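Local structure of probable DNA endonuclease SmrA (Escherichia coli, 3QD7) at residues H33-K38 and D109-C114. The protein has DNA endonuclease activity and binds DNA, and is represented here by a fragment that includes its Smr (small MutS-related) domain. Numbering follows the deposited sequence.
Sequences HGVLDK and DVQAYC
A classic beta bulge in strand 110-115 meets residues 35-38, in the region of helix 37-40: Gln111 and Ala112 face Val35, Leu36 and Lys38. This is part of the alpha/beta/alpha fold of the Smr domain. Gln111 has helical backbone angles (phi -90°, psi -38°), and both bulge residues make backbone hydrogen bonds with Ala129 of the adjoining antiparallel strand. As a result, two successive side chains point to the same face of the sheet. Tyr113 turns to the other face, where it packs on helix 92-105. The contact itself is small. Val35 sets one methyl against the Gln111 amide: Val35 CG1 lies 3.6 Å from Gln111 NE2 and 3.8 Å from Gln111 CD. Val35 CG1 is also 4.0 Å from CB of Gln111. With CG1 anti to the backbone N (chi1 176°), this branch makes the closer approach. Next to it, Leu36 CD1 rests on Ala112 CB at 3.7 Å, methyl to methyl. The Lys38 chain bends at chi3 and crosses the glutamine at about a right angle. Lys38 CE is 3.4 Å from Gln111 NE2. Lys38 NZ is hydrogen-bonded to the backbone oxygens of Leu130 and Arg77. Lys38 NZ also lies 2.7 Å from Gln111 NE2. As modelled, these are two donors, and the placement is doubtful; exchanging the amide N and O would probably turn a third acceptor to the lysine. An alanine in place of Gln111 would remove the amide, and Val35 CG1 and the lysine tail would probably be left with a gap beside them. The contact is therefore small and mixed: one methyl pair beside an amide that lies against a methyl and a lysine chain, whose charge is probably eased by the two backbone oxygens.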
ATOM      1  N   HIS A  33      -3.658  21.128   0.888  1.00 29.22           N
ATOM      2  CA  HIS A  33      -4.956  21.010   0.245  1.00 33.63           C
ATOM      3  C   HIS A  33      -5.079  20.062  -0.969  1.00 41.25           C
ATOM      4  O   HIS A  33      -6.080  19.348  -1.103  1.00 46.31           O
ATOM      5  CB  HIS A  33      -5.533  22.389  -0.098  1.00 31.20           C
ATOM      6  CG  HIS A  33      -6.868  22.326  -0.765  1.00 36.16           C
ATOM      7  ND1 HIS A  33      -7.964  21.734  -0.179  1.00 41.99           N
ATOM      8  CD2 HIS A  33      -7.276  22.757  -1.981  1.00 40.73           C
ATOM      9  CE1 HIS A  33      -8.999  21.823  -0.996  1.00 43.34           C
ATOM     10  NE2 HIS A  33      -8.604  22.433  -2.100  1.00 45.21           N
ATOM     11  N   GLY A  34      -4.098  20.045  -1.856  1.00 37.02           N
ATOM     12  CA  GLY A  34      -4.234  19.203  -3.070  1.00 41.88           C
ATOM     13  C   GLY A  34      -3.896  17.710  -3.025  1.00 44.31           C
ATOM     14  O   GLY A  34      -4.179  16.981  -3.989  1.00 38.25           O
ATOM     15  N   VAL A  35      -3.308  17.250  -1.913  1.00 36.42           N
ATOM     16  CA  VAL A  35      -2.673  15.914  -1.827  1.00 37.87           C
ATOM     17  C   VAL A  35      -3.590  14.735  -2.215  1.00 40.46           C
ATOM     18  O   VAL A  35      -3.172  13.799  -2.894  1.00 42.95           O
ATOM     19  CB  VAL A  35      -1.978  15.686  -0.430  1.00 38.93           C
ATOM     20  CG1 VAL A  35      -1.415  14.254  -0.304  1.00 39.44           C
ATOM     21  CG2 VAL A  35      -0.855  16.721  -0.205  1.00 32.22           C
ATOM     22  N   LEU A  36      -4.853  14.829  -1.826  1.00 43.95           N
ATOM     23  CA  LEU A  36      -5.794  13.740  -1.963  1.00 39.30           C
ATOM     24  C   LEU A  36      -6.302  13.513  -3.393  1.00 50.72           C
ATOM     25  O   LEU A  36      -6.638  12.380  -3.777  1.00 46.51           O
ATOM     26  CB  LEU A  36      -6.917  13.932  -0.946  1.00 49.15           C
ATOM     27  CG  LEU A  36      -6.434  13.799   0.519  1.00 54.01           C
ATOM     28  CD1 LEU A  36      -5.713  12.466   0.735  1.00 44.01           C
ATOM     29  CD2 LEU A  36      -5.546  14.974   1.022  1.00 58.46           C
ATOM     30  N   ASP A  37      -6.350  14.588  -4.177  1.00 62.45           N
ATOM     31  CA  ASP A  37      -6.634  14.502  -5.612  1.00 57.34           C
ATOM     32  C   ASP A  37      -5.523  13.774  -6.343  1.00 59.07           C
ATOM     33  O   ASP A  37      -5.741  13.177  -7.396  1.00 58.53           O
ATOM     34  CB  ASP A  37      -6.829  15.897  -6.216  1.00 67.23           C
ATOM     35  CG  ASP A  37      -8.269  16.151  -6.650  1.00 71.72           C
ATOM     36  OD1 ASP A  37      -9.208  15.672  -5.971  1.00 73.55           O
ATOM     37  OD2 ASP A  37      -8.460  16.821  -7.687  1.00 70.59           O
ATOM     38  N   LYS A  38      -4.324  13.839  -5.773  1.00 50.02           N
ATOM     39  CA  LYS A  38      -3.184  13.044  -6.223  1.00 42.69           C
ATOM     40  C   LYS A  38      -3.520  11.559  -6.240  1.00 39.91           C
ATOM     41  O   LYS A  38      -3.024  10.818  -7.089  1.00 41.83           O
ATOM     42  CB  LYS A  38      -1.981  13.319  -5.302  1.00 46.65           C
ATOM     43  CG  LYS A  38      -0.631  13.023  -5.899  1.00 37.02           C
ATOM     44  CD  LYS A  38       0.480  13.594  -5.034  1.00 34.27           C
ATOM     45  CE  LYS A  38       0.789  12.692  -3.869  1.00 27.34           C
ATOM     46  NZ  LYS A  38       2.183  12.846  -3.364  1.00 21.71           N
ATOM     47  N   ASP A 109       7.288   8.843   4.604  1.00 21.74           N
ATOM     48  CA  ASP A 109       6.974   9.532   3.331  1.00 21.77           C
ATOM     49  C   ASP A 109       5.601   9.169   2.698  1.00 22.18           C
ATOM     50  O   ASP A 109       5.227   9.709   1.638  1.00 19.20           O
ATOM     51  CB  ASP A 109       8.081   9.305   2.308  1.00 21.65           C
ATOM     52  CG  ASP A 109       9.414   9.922   2.727  1.00 26.67           C
ATOM     53  OD1 ASP A 109       9.498  11.155   2.896  1.00 30.38           O
ATOM     54  OD2 ASP A 109      10.391   9.174   2.875  1.00 28.04           O
ATOM     55  N   VAL A 110       4.859   8.281   3.344  1.00 21.72           N
ATOM     56  CA  VAL A 110       3.510   7.948   2.916  1.00 26.73           C
ATOM     57  C   VAL A 110       2.546   9.000   3.498  1.00 25.49           C
ATOM     58  O   VAL A 110       2.432   9.151   4.715  1.00 25.13           O
ATOM     59  CB  VAL A 110       3.122   6.502   3.357  1.00 23.12           C
ATOM     60  CG1 VAL A 110       1.590   6.279   3.364  1.00 23.68           C
ATOM     61  CG2 VAL A 110       3.797   5.487   2.472  1.00 21.94           C
ATOM     62  N   GLN A 111       1.870   9.726   2.618  1.00 17.20           N
ATOM     63  CA  GLN A 111       0.929  10.791   3.040  1.00 17.91           C
ATOM     64  C   GLN A 111      -0.492  10.269   3.245  1.00 16.30           C
ATOM     65  O   GLN A 111      -1.210  10.728   4.127  1.00 18.95           O
ATOM     66  CB  GLN A 111       0.889  11.930   2.016  1.00 23.65           C
ATOM     67  CG  GLN A 111       2.233  12.595   1.710  1.00 21.57           C
ATOM     68  CD  GLN A 111       2.231  13.320   0.370  1.00 25.97           C
ATOM     69  OE1 GLN A 111       2.592  14.505   0.281  1.00 31.44           O
ATOM     70  NE2 GLN A 111       1.818  12.624  -0.672  1.00 15.86           N
ATOM     71  N   ALA A 112      -0.910   9.341   2.385  1.00 23.17           N
ATOM     72  CA  ALA A 112      -2.265   8.856   2.378  1.00 20.36           C
ATOM     73  C   ALA A 112      -2.348   7.588   1.543  1.00 19.85           C
ATOM     74  O   ALA A 112      -1.480   7.322   0.722  1.00 21.52           O
ATOM     75  CB  ALA A 112      -3.212   9.946   1.781  1.00 22.15           C
ATOM     76  N   TYR A 113      -3.417   6.827   1.732  1.00 17.25           N
ATOM     77  CA  TYR A 113      -3.796   5.788   0.804  1.00 18.42           C
ATOM     78  C   TYR A 113      -5.314   5.620   0.818  1.00 23.52           C
ATOM     79  O   TYR A 113      -6.007   6.120   1.731  1.00 19.86           O
ATOM     80  CB  TYR A 113      -3.058   4.452   1.052  1.00 15.58           C
ATOM     81  CG  TYR A 113      -3.228   3.824   2.430  1.00 15.16           C
ATOM     82  CD1 TYR A 113      -4.388   3.186   2.785  1.00 14.90           C
ATOM     83  CD2 TYR A 113      -2.182   3.842   3.359  1.00 16.79           C
ATOM     84  CE1 TYR A 113      -4.540   2.614   4.026  1.00 18.44           C
ATOM     85  CE2 TYR A 113      -2.329   3.245   4.620  1.00 14.00           C
ATOM     86  CZ  TYR A 113      -3.507   2.643   4.937  1.00 16.67           C
ATOM     87  OH  TYR A 113      -3.673   2.061   6.159  1.00 17.63           O
ATOM     88  N   CYS A 114      -5.824   4.932  -0.205  1.00 21.73           N
ATOM     89  CA  CYS A 114      -7.253   4.592  -0.285  1.00 23.27           C
ATOM     90  C   CYS A 114      -7.487   3.475  -1.304  1.00 22.07           C
ATOM     91  O   CYS A 114      -6.640   3.209  -2.147  1.00 20.62           O
ATOM     92  CB  CYS A 114      -8.091   5.811  -0.639  1.00 22.15           C
ATOM     93  SG  CYS A 114      -7.857   6.326  -2.352  1.00 30.06           S
TER